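SusD homolog (Bacteroides thetaiotaomicron VPI-5482, PDB 3IV0) probably binds glycans at the outer membrane for uptake, like other SusD-type proteins, though its own ligand is not established. Local coordinates at residues 311-323 with 393-405. Numbering follows the deposited sequence.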
ATOM      1  N   PHE A 311      20.085   2.357  -7.272  1.00 12.90           N
ATOM      2  CA  PHE A 311      20.192   2.121  -8.716  1.00 13.83           C
ATOM      3  C   PHE A 311      21.664   2.334  -9.118  1.00 15.28           C
ATOM      4  O   PHE A 311      22.020   3.412  -9.612  1.00 15.51           O
ATOM      5  CB  PHE A 311      19.284   3.066  -9.492  1.00 14.58           C
ATOM      6  CG  PHE A 311      17.815   2.747  -9.368  1.00 13.04           C
ATOM      7  CD1 PHE A 311      17.267   1.708 -10.080  1.00 14.49           C
ATOM      8  CD2 PHE A 311      17.015   3.471  -8.506  1.00 13.96           C
ATOM      9  CE1 PHE A 311      15.914   1.419  -9.954  1.00 14.16           C
ATOM     10  CE2 PHE A 311      15.643   3.147  -8.360  1.00 14.39           C
ATOM     11  CZ  PHE A 311      15.127   2.137  -9.096  1.00 13.82           C
ATOM     12  N   PRO A 312      22.530   1.348  -8.860  0.60 14.66           N
ATOM     13  CA  PRO A 312      23.971   1.597  -9.044  0.60 15.27           C
ATOM     14  C   PRO A 312      24.334   2.003 -10.464  0.60 15.63           C
ATOM     15  O   PRO A 312      23.873   1.400 -11.432  0.60 14.41           O
ATOM     16  CB  PRO A 312      24.612   0.256  -8.644  0.60 14.95           C
ATOM     17  CG  PRO A 312      23.593  -0.411  -7.765  0.60 15.74           C
ATOM     18  CD  PRO A 312      22.286  -0.015  -8.353  0.60 14.05           C
HETATM   19  N   MSE A 313      25.206   3.009 -10.576  0.66 16.56           N
HETATM   20  CA  MSE A 313      25.509   3.614 -11.865  0.66 15.80           C
HETATM   21  C   MSE A 313      26.238   2.690 -12.847  0.66 14.12           C
HETATM   22  O   MSE A 313      26.186   2.936 -14.042  0.66 13.61           O
HETATM   23  CB  MSE A 313      26.304   4.910 -11.650  0.66 19.36           C
HETATM   24  CG  MSE A 313      27.712   4.714 -11.167  0.66 16.79           C
HETATM   25 SE   MSE A 313      28.530   6.450 -10.730  0.50 24.56          SE
HETATM   26  CE  MSE A 313      28.356   7.223 -12.179  0.66 17.90           C
ATOM     27  N   TYR A 314      26.888   1.634 -12.349  1.00 13.89           N
ATOM     28  CA  TYR A 314      27.654   0.745 -13.205  1.00 14.01           C
ATOM     29  C   TYR A 314      26.915  -0.505 -13.611  1.00 16.51           C
ATOM     30  O   TYR A 314      27.488  -1.373 -14.267  1.00 17.36           O
ATOM     31  CB  TYR A 314      28.986   0.386 -12.535  1.00 15.67           C
ATOM     32  CG  TYR A 314      29.778   1.590 -12.042  1.00 18.45           C
ATOM     33  CD1 TYR A 314      30.230   2.560 -12.915  1.00 19.38           C
ATOM     34  CD2 TYR A 314      30.075   1.743 -10.694  1.00 29.54           C
ATOM     35  CE1 TYR A 314      30.944   3.667 -12.459  1.00 21.50           C
ATOM     36  CE2 TYR A 314      30.796   2.834 -10.239  1.00 28.66           C
ATOM     37  CZ  TYR A 314      31.224   3.787 -11.121  1.00 31.23           C
ATOM     38  OH  TYR A 314      31.941   4.867 -10.657  1.00 33.07           O
ATOM     39  N   GLU A 315      25.615  -0.584 -13.277  1.00 15.07           N
ATOM     40  CA  GLU A 315      24.829  -1.761 -13.600  1.00 15.91           C
ATOM     41  C   GLU A 315      23.578  -1.405 -14.393  1.00 11.95           C
ATOM     42  O   GLU A 315      22.923  -0.398 -14.108  1.00 14.11           O
ATOM     43  CB  GLU A 315      24.487  -2.469 -12.278  1.00 16.51           C
ATOM     44  CG  GLU A 315      25.747  -2.989 -11.526  1.00 21.27           C
ATOM     45  CD  GLU A 315      25.443  -3.659 -10.196  1.00 25.14           C
ATOM     46  OE1 GLU A 315      24.678  -4.636 -10.208  1.00 30.11           O
ATOM     47  OE2 GLU A 315      25.995  -3.236  -9.155  1.00 29.62           O
ATOM     48  N   ASP A 316      23.239  -2.219 -15.374  1.00 13.29           N
ATOM     49  CA  ASP A 316      22.082  -1.968 -16.234  1.00 12.97           C
ATOM     50  C   ASP A 316      20.783  -2.029 -15.447  1.00 12.02           C
ATOM     51  O   ASP A 316      20.642  -2.912 -14.609  1.00 13.13           O
ATOM     52  CB  ASP A 316      21.981  -3.017 -17.337  1.00 13.68           C
ATOM     53  CG  ASP A 316      23.020  -2.853 -18.424  1.00 19.27           C
ATOM     54  OD1 ASP A 316      23.702  -1.797 -18.502  1.00 21.96           O
ATOM     55  OD2 ASP A 316      23.156  -3.822 -19.200  1.00 26.07           O
ATOM     56  N   ASP A 317      19.852  -1.129 -15.749  1.00 11.83           N
ATOM     57  CA  ASP A 317      18.515  -1.172 -15.130  1.00 12.26           C
ATOM     58  C   ASP A 317      17.682  -0.108 -15.824  1.00 12.94           C
ATOM     59  O   ASP A 317      17.911   1.087 -15.616  1.00 12.90           O
ATOM     60  CB  ASP A 317      18.605  -0.866 -13.650  1.00 11.82           C
ATOM     61  CG  ASP A 317      17.294  -1.082 -12.903  1.00 11.35           C
ATOM     62  OD1 ASP A 317      16.217  -0.952 -13.547  1.00 12.31           O
ATOM     63  OD2 ASP A 317      17.342  -1.368 -11.697  1.00 13.04           O
ATOM     64  N   ALA A 318      16.741  -0.543 -16.645  1.00 12.28           N
ATOM     65  CA  ALA A 318      15.938   0.375 -17.438  1.00 11.28           C
ATOM     66  C   ALA A 318      15.093   1.332 -16.579  1.00 12.19           C
ATOM     67  O   ALA A 318      14.646   2.383 -17.068  1.00 12.85           O
ATOM     68  CB  ALA A 318      15.093  -0.372 -18.389  1.00 13.42           C
ATOM     69  N   ARG A 319      14.846   0.981 -15.312  1.00 11.16           N
ATOM     70  CA  ARG A 319      14.120   1.891 -14.453  1.00 10.91           C
ATOM     71  C   ARG A 319      14.870   3.193 -14.280  1.00 12.09           C
ATOM     72  O   ARG A 319      14.267   4.246 -14.052  1.00 13.06           O
ATOM     73  CB  ARG A 319      13.825   1.235 -13.091  1.00 11.54           C
ATOM     74  CG  ARG A 319      12.839   0.062 -13.206  1.00 13.38           C
ATOM     75  CD  ARG A 319      12.772  -0.827 -11.961  1.00 12.71           C
ATOM     76  NE  ARG A 319      14.020  -1.575 -11.792  1.00 12.81           N
ATOM     77  CZ  ARG A 319      14.169  -2.694 -11.099  1.00 11.62           C
ATOM     78  NH1 ARG A 319      13.129  -3.291 -10.519  1.00 12.13           N
ATOM     79  NH2 ARG A 319      15.358  -3.247 -10.968  1.00 12.09           N
ATOM     80  N   LYS A 320      16.198   3.144 -14.384  1.00 12.26           N
ATOM     81  CA  LYS A 320      16.968   4.383 -14.243  1.00 13.06           C
ATOM     82  C   LYS A 320      16.544   5.428 -15.271  1.00 12.13           C
ATOM     83  O   LYS A 320      16.255   6.562 -14.910  1.00 15.12           O
ATOM     84  CB  LYS A 320      18.475   4.108 -14.367  1.00 13.47           C
ATOM     85  CG  LYS A 320      19.052   3.343 -13.223  1.00 12.94           C
ATOM     86  CD  LYS A 320      20.594   3.329 -13.243  1.00 13.50           C
ATOM     87  CE  LYS A 320      21.163   2.573 -14.419  1.00 13.16           C
ATOM     88  NZ  LYS A 320      22.679   2.469 -14.363  1.00 12.63           N
ATOM     89  N   GLU A 321      16.499   5.036 -16.528  1.00 13.25           N
ATOM     90  CA  GLU A 321      16.178   5.929 -17.629  1.00 14.85           C
ATOM     91  C   GLU A 321      14.686   6.239 -17.708  1.00 16.87           C
ATOM     92  O   GLU A 321      14.267   7.341 -18.110  1.00 15.29           O
ATOM     93  CB  GLU A 321      16.619   5.308 -18.949  1.00 15.42           C
ATOM     94  CG  GLU A 321      18.086   5.285 -19.228  1.00 18.51           C
ATOM     95  CD  GLU A 321      18.859   4.179 -18.517  1.00 19.82           C
ATOM     96  OE1 GLU A 321      18.286   3.131 -18.157  1.00 15.70           O
ATOM     97  OE2 GLU A 321      20.094   4.356 -18.330  1.00 18.93           O
ATOM     98  N   LEU A 322      13.854   5.267 -17.361  1.00 13.84           N
ATOM     99  CA  LEU A 322      12.427   5.438 -17.617  1.00 13.67           C
ATOM    100  C   LEU A 322      11.678   6.046 -16.462  1.00 11.57           C
ATOM    101  O   LEU A 322      10.608   6.616 -16.681  1.00 14.64           O
ATOM    102  CB  LEU A 322      11.786   4.109 -17.994  1.00 12.53           C
ATOM    103  CG  LEU A 322      12.220   3.523 -19.322  1.00 14.74           C
ATOM    104  CD1 LEU A 322      11.798   2.081 -19.479  1.00 17.45           C
ATOM    105  CD2 LEU A 322      11.643   4.339 -20.504  1.00 21.23           C
ATOM    106  N   TRP A 323      12.189   5.909 -15.260  1.00 11.23           N
ATOM    107  CA  TRP A 323      11.460   6.370 -14.085  1.00 11.33           C
ATOM    108  C   TRP A 323      12.028   7.631 -13.483  1.00 11.83           C
ATOM    109  O   TRP A 323      11.366   8.276 -12.679  1.00 12.99           O
ATOM    110  CB  TRP A 323      11.387   5.279 -13.031  1.00 10.87           C
ATOM    111  CG  TRP A 323      10.541   4.119 -13.411  1.00 10.53           C
ATOM    112  CD1 TRP A 323       9.782   3.990 -14.511  1.00 11.09           C
ATOM    113  CD2 TRP A 323      10.308   2.951 -12.608  1.00 10.65           C
ATOM    114  NE1 TRP A 323       9.118   2.776 -14.489  1.00 11.73           N
ATOM    115  CE2 TRP A 323       9.429   2.129 -13.325  1.00 11.22           C
ATOM    116  CE3 TRP A 323      10.786   2.515 -11.376  1.00 10.89           C
ATOM    117  CZ2 TRP A 323       8.988   0.911 -12.823  1.00 12.60           C
ATOM    118  CZ3 TRP A 323      10.327   1.313 -10.875  1.00 11.04           C
ATOM    119  CH2 TRP A 323       9.470   0.517 -11.616  1.00 11.91           C
ATOM    120  N   ASN A 393      14.133 -12.964 -10.626  1.00 12.09           N
ATOM    121  CA  ASN A 393      14.612 -12.660 -11.976  1.00 12.64           C
ATOM    122  C   ASN A 393      13.532 -12.337 -12.978  1.00 12.71           C
ATOM    123  O   ASN A 393      13.793 -11.695 -13.985  1.00 12.83           O
ATOM    124  CB  ASN A 393      15.537 -13.778 -12.449  1.00 12.03           C
ATOM    125  CG  ASN A 393      16.879 -13.710 -11.784  1.00 13.83           C
ATOM    126  OD1 ASN A 393      17.350 -12.631 -11.447  1.00 13.57           O
ATOM    127  ND2 ASN A 393      17.539 -14.869 -11.594  1.00 14.04           N
ATOM    128  N   ARG A 394      12.302 -12.723 -12.706  1.00 13.11           N
ATOM    129  CA  ARG A 394      11.223 -12.242 -13.560  1.00 13.00           C
ATOM    130  C   ARG A 394      11.098 -10.730 -13.496  1.00 12.19           C
ATOM    131  O   ARG A 394      10.887 -10.074 -14.514  1.00 12.05           O
ATOM    132  CB  ARG A 394       9.918 -12.919 -13.198  1.00 14.73           C
ATOM    133  CG  ARG A 394       9.906 -14.390 -13.656  1.00 17.33           C
ATOM    134  CD  ARG A 394       8.741 -15.137 -13.157  1.00 18.58           C
ATOM    135  NE  ARG A 394       7.497 -14.625 -13.695  1.00 19.34           N
ATOM    136  CZ  ARG A 394       6.311 -15.008 -13.225  1.00 16.35           C
ATOM    137  NH1 ARG A 394       6.271 -15.892 -12.257  1.00 21.70           N
ATOM    138  NH2 ARG A 394       5.203 -14.513 -13.733  1.00 18.89           N
ATOM    139  N   VAL A 395      11.297 -10.183 -12.309  1.00 10.99           N
ATOM    140  CA  VAL A 395      11.260  -8.743 -12.120  1.00 11.16           C
ATOM    141  C   VAL A 395      12.540  -8.083 -12.654  1.00 11.65           C
ATOM    142  O   VAL A 395      12.464  -7.063 -13.337  1.00 11.26           O
ATOM    143  CB  VAL A 395      11.008  -8.400 -10.654  1.00 11.00           C
ATOM    144  CG1 VAL A 395      11.042  -6.885 -10.429  1.00 12.75           C
ATOM    145  CG2 VAL A 395       9.641  -9.012 -10.206  1.00 13.00           C
ATOM    146  N   ARG A 396      13.683  -8.705 -12.371  1.00 11.28           N
ATOM    147  CA  ARG A 396      14.953  -8.184 -12.891  1.00 10.50           C
ATOM    148  C   ARG A 396      14.924  -8.153 -14.415  1.00 11.98           C
ATOM    149  O   ARG A 396      15.328  -7.175 -15.031  1.00 12.11           O
ATOM    150  CB  ARG A 396      16.119  -9.055 -12.450  1.00 13.49           C
ATOM    151  CG  ARG A 396      16.362  -9.192 -10.969  1.00 14.29           C
ATOM    152  CD  ARG A 396      16.968  -7.962 -10.378  1.00 13.07           C
ATOM    153  NE  ARG A 396      18.353  -7.771 -10.848  1.00 12.25           N
ATOM    154  CZ  ARG A 396      19.120  -6.767 -10.459  1.00 13.21           C
ATOM    155  NH1 ARG A 396      18.669  -5.806  -9.669  1.00 12.93           N
ATOM    156  NH2 ARG A 396      20.358  -6.670 -10.929  1.00 14.19           N
ATOM    157  N   ASN A 397      14.477  -9.244 -15.028  1.00 12.57           N
ATOM    158  CA  ASN A 397      14.465  -9.324 -16.486  1.00 13.10           C
ATOM    159  C   ASN A 397      13.524  -8.286 -17.096  1.00 13.47           C
ATOM    160  O   ASN A 397      13.840  -7.679 -18.112  1.00 12.63           O
ATOM    161  CB  ASN A 397      14.116 -10.722 -16.982  1.00 14.02           C
ATOM    162  CG  ASN A 397      15.269 -11.727 -16.868  1.00 18.96           C
ATOM    163  OD1 ASN A 397      15.042 -12.912 -16.578  1.00 26.94           O
ATOM    164  ND2 ASN A 397      16.482 -11.285 -17.129  1.00 20.12           N
ATOM    165  N   ARG A 398      12.376  -8.036 -16.468  1.00 11.94           N
ATOM    166  CA  ARG A 398      11.467  -7.031 -17.000  1.00 12.17           C
ATOM    167  C   ARG A 398      12.126  -5.648 -16.987  1.00 11.57           C
ATOM    168  O   ARG A 398      11.904  -4.853 -17.904  1.00 12.58           O
ATOM    169  CB  ARG A 398      10.131  -7.038 -16.215  1.00 11.41           C
ATOM    170  CG  ARG A 398       9.092  -6.161 -16.833  1.00 12.63           C
ATOM    171  CD  ARG A 398       9.022  -4.774 -16.275  1.00 12.79           C
ATOM    172  NE  ARG A 398       8.579  -4.768 -14.880  1.00 11.25           N
ATOM    173  CZ  ARG A 398       7.321  -4.887 -14.478  1.00 11.98           C
ATOM    174  NH1 ARG A 398       6.336  -5.026 -15.339  1.00 11.45           N
ATOM    175  NH2 ARG A 398       7.055  -4.880 -13.190  1.00 12.90           N
ATOM    176  N   ALA A 399      12.944  -5.379 -15.979  1.00 11.36           N
ATOM    177  CA  ALA A 399      13.680  -4.111 -15.875  1.00 12.33           C
ATOM    178  C   ALA A 399      14.966  -4.072 -16.700  1.00 13.64           C
ATOM    179  O   ALA A 399      15.688  -3.078 -16.648  1.00 15.73           O
ATOM    180  CB  ALA A 399      13.984  -3.851 -14.417  1.00 14.69           C
ATOM    181  N   HIS A 400      15.290  -5.151 -17.406  1.00 14.14           N
ATOM    182  CA  HIS A 400      16.549  -5.252 -18.129  1.00 13.94           C
ATOM    183  C   HIS A 400      17.723  -5.019 -17.166  1.00 14.75           C
ATOM    184  O   HIS A 400      18.713  -4.362 -17.510  1.00 19.17           O
ATOM    185  CB  HIS A 400      16.564  -4.310 -19.353  1.00 14.87           C
ATOM    186  CG  HIS A 400      15.379  -4.475 -20.239  1.00 18.70           C
ATOM    187  ND1 HIS A 400      15.016  -5.693 -20.769  1.00 29.76           N
ATOM    188  CD2 HIS A 400      14.467  -3.583 -20.682  1.00 27.81           C
ATOM    189  CE1 HIS A 400      13.929  -5.539 -21.508  1.00 23.51           C
ATOM    190  NE2 HIS A 400      13.578  -4.269 -21.471  1.00 25.19           N
ATOM    191  N   ALA A 401      17.635  -5.595 -15.972  1.00 12.28           N
ATOM    192  CA  ALA A 401      18.716  -5.668 -15.040  1.00 12.75           C
ATOM    193  C   ALA A 401      19.321  -7.061 -15.032  1.00 13.51           C
ATOM    194  O   ALA A 401      18.703  -8.027 -15.493  1.00 15.88           O
ATOM    195  CB  ALA A 401      18.220  -5.274 -13.630  1.00 12.49           C
ATOM    196  N   SER A 402      20.528  -7.179 -14.502  1.00 13.50           N
ATOM    197  CA  SER A 402      21.222  -8.458 -14.544  1.00 15.34           C
ATOM    198  C   SER A 402      20.509  -9.537 -13.724  1.00 14.38           C
ATOM    199  O   SER A 402      19.934  -9.248 -12.681  1.00 15.06           O
ATOM    200  CB  SER A 402      22.641  -8.295 -14.034  1.00 16.11           C
ATOM    201  OG  SER A 402      22.670  -7.982 -12.644  1.00 18.08           O
ATOM    202  N   GLU A 403      20.495 -10.778 -14.203  1.00 15.82           N
ATOM    203  CA  GLU A 403      19.919 -11.870 -13.433  1.00 16.36           C
ATOM    204  C   GLU A 403      20.765 -12.115 -12.180  1.00 16.12           C
ATOM    205  O   GLU A 403      21.997 -12.023 -12.198  1.00 17.65           O
ATOM    206  CB  GLU A 403      19.816 -13.150 -14.257  1.00 18.81           C
ATOM    207  CG  GLU A 403      18.701 -13.141 -15.301  1.00 21.93           C
ATOM    208  CD  GLU A 403      18.406 -14.538 -15.814  1.00 33.59           C
ATOM    209  OE1 GLU A 403      19.353 -15.356 -15.887  1.00 37.48           O
ATOM    210  OE2 GLU A 403      17.235 -14.820 -16.140  1.00 35.72           O
ATOM    211  N   ILE A 404      20.082 -12.424 -11.100  1.00 14.86           N
ATOM    212  CA  ILE A 404      20.694 -12.685  -9.829  1.00 15.61           C
ATOM    213  C   ILE A 404      20.813 -14.193  -9.654  1.00 15.28           C
ATOM    214  O   ILE A 404      19.862 -14.945  -9.876  1.00 16.69           O
ATOM    215  CB  ILE A 404      19.827 -12.101  -8.680  1.00 16.15           C
ATOM    216  CG1 ILE A 404      19.720 -10.578  -8.810  1.00 19.60           C
ATOM    217  CG2 ILE A 404      20.391 -12.471  -7.308  1.00 16.47           C
ATOM    218  CD1 ILE A 404      20.980  -9.926  -8.818  1.00 21.64           C
ATOM    219  N   ASN A 405      21.977 -14.643  -9.192  1.00 14.98           N
ATOM    220  CA  ASN A 405      22.225 -16.043  -8.945  1.00 14.46           C
ATOM    221  C   ASN A 405      22.993 -16.141  -7.649  1.00 13.18           C
ATOM    222  O   ASN A 405      24.225 -16.071  -7.612  1.00 14.91           O
ATOM    223  CB  ASN A 405      23.025 -16.664 -10.081  1.00 13.67           C
ATOM    224  CG  ASN A 405      23.150 -18.168  -9.912  1.00 15.01           C
ATOM    225  OD1 ASN A 405      22.415 -18.765  -9.141  1.00 15.56           O
ATOM    226  ND2 ASN A 405      24.083 -18.783 -10.648  1.00 15.17           N
TER
HETATM  227  O   HOH W   1      22.229  -4.619 -10.833  1.00 21.10           O
HETATM  228  O   HOH W   2      24.918  -6.281 -12.241  1.00 35.84           O
HETATM  229  O   HOH W   3      22.042  -4.990 -13.631  1.00 14.64           O
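Ala318 N reaches across to Ala399 O, a 2.7 Å hydrogen bond that ties the start of helix 318-323 to Ala399, the residue just past helix 385-398. Just beside it, Ala399 CB sits over one face of the Arg319 guanidinium, 3.5 Å from NE and offset toward the rim, while the methyl of Ala318 meets the edge of the His400 ring at CD2. Further along, Asp316 O receives a CA-H...O contact from Ala401 CA (3.4 Å) and also accepts from a water that Ser402 N donates to. Two more waters run from Glu315 OE1, one to Arg396 NH2 and the other to Ser402 OG, so the outer margin of the contact is bridged by solvent.

Asp317 helps hold the Arg319 plane against Ala399. With CG anti to the backbone N (chi1 -172°), its carboxylate turns toward the helix start: OD1 takes both Arg319 N, at 3.0 Å, and Arg319 NE, while OD2 pairs with NH2 at 2.8 Å, a side-on salt bridge. Glu422 and Glu418 of helix 408-422 share the task, binding the far nitrogen, NH1. Arg396 NH1 comes within 4.4 Å of Arg319 NH2, but it too is paired with Glu418, which probably offsets the like charges. Arg396 in turn grips Ser402 O through NE (2.8 Å) and NH2, with Ala401 CB lying over the centre of its guanidinium face, which probably helps fix the chain beyond the helix.

The arrangement sets an N-capped helix start, Asp317, against a Schellman C-terminus, where His400 has positive phi, within the helical SusD fold.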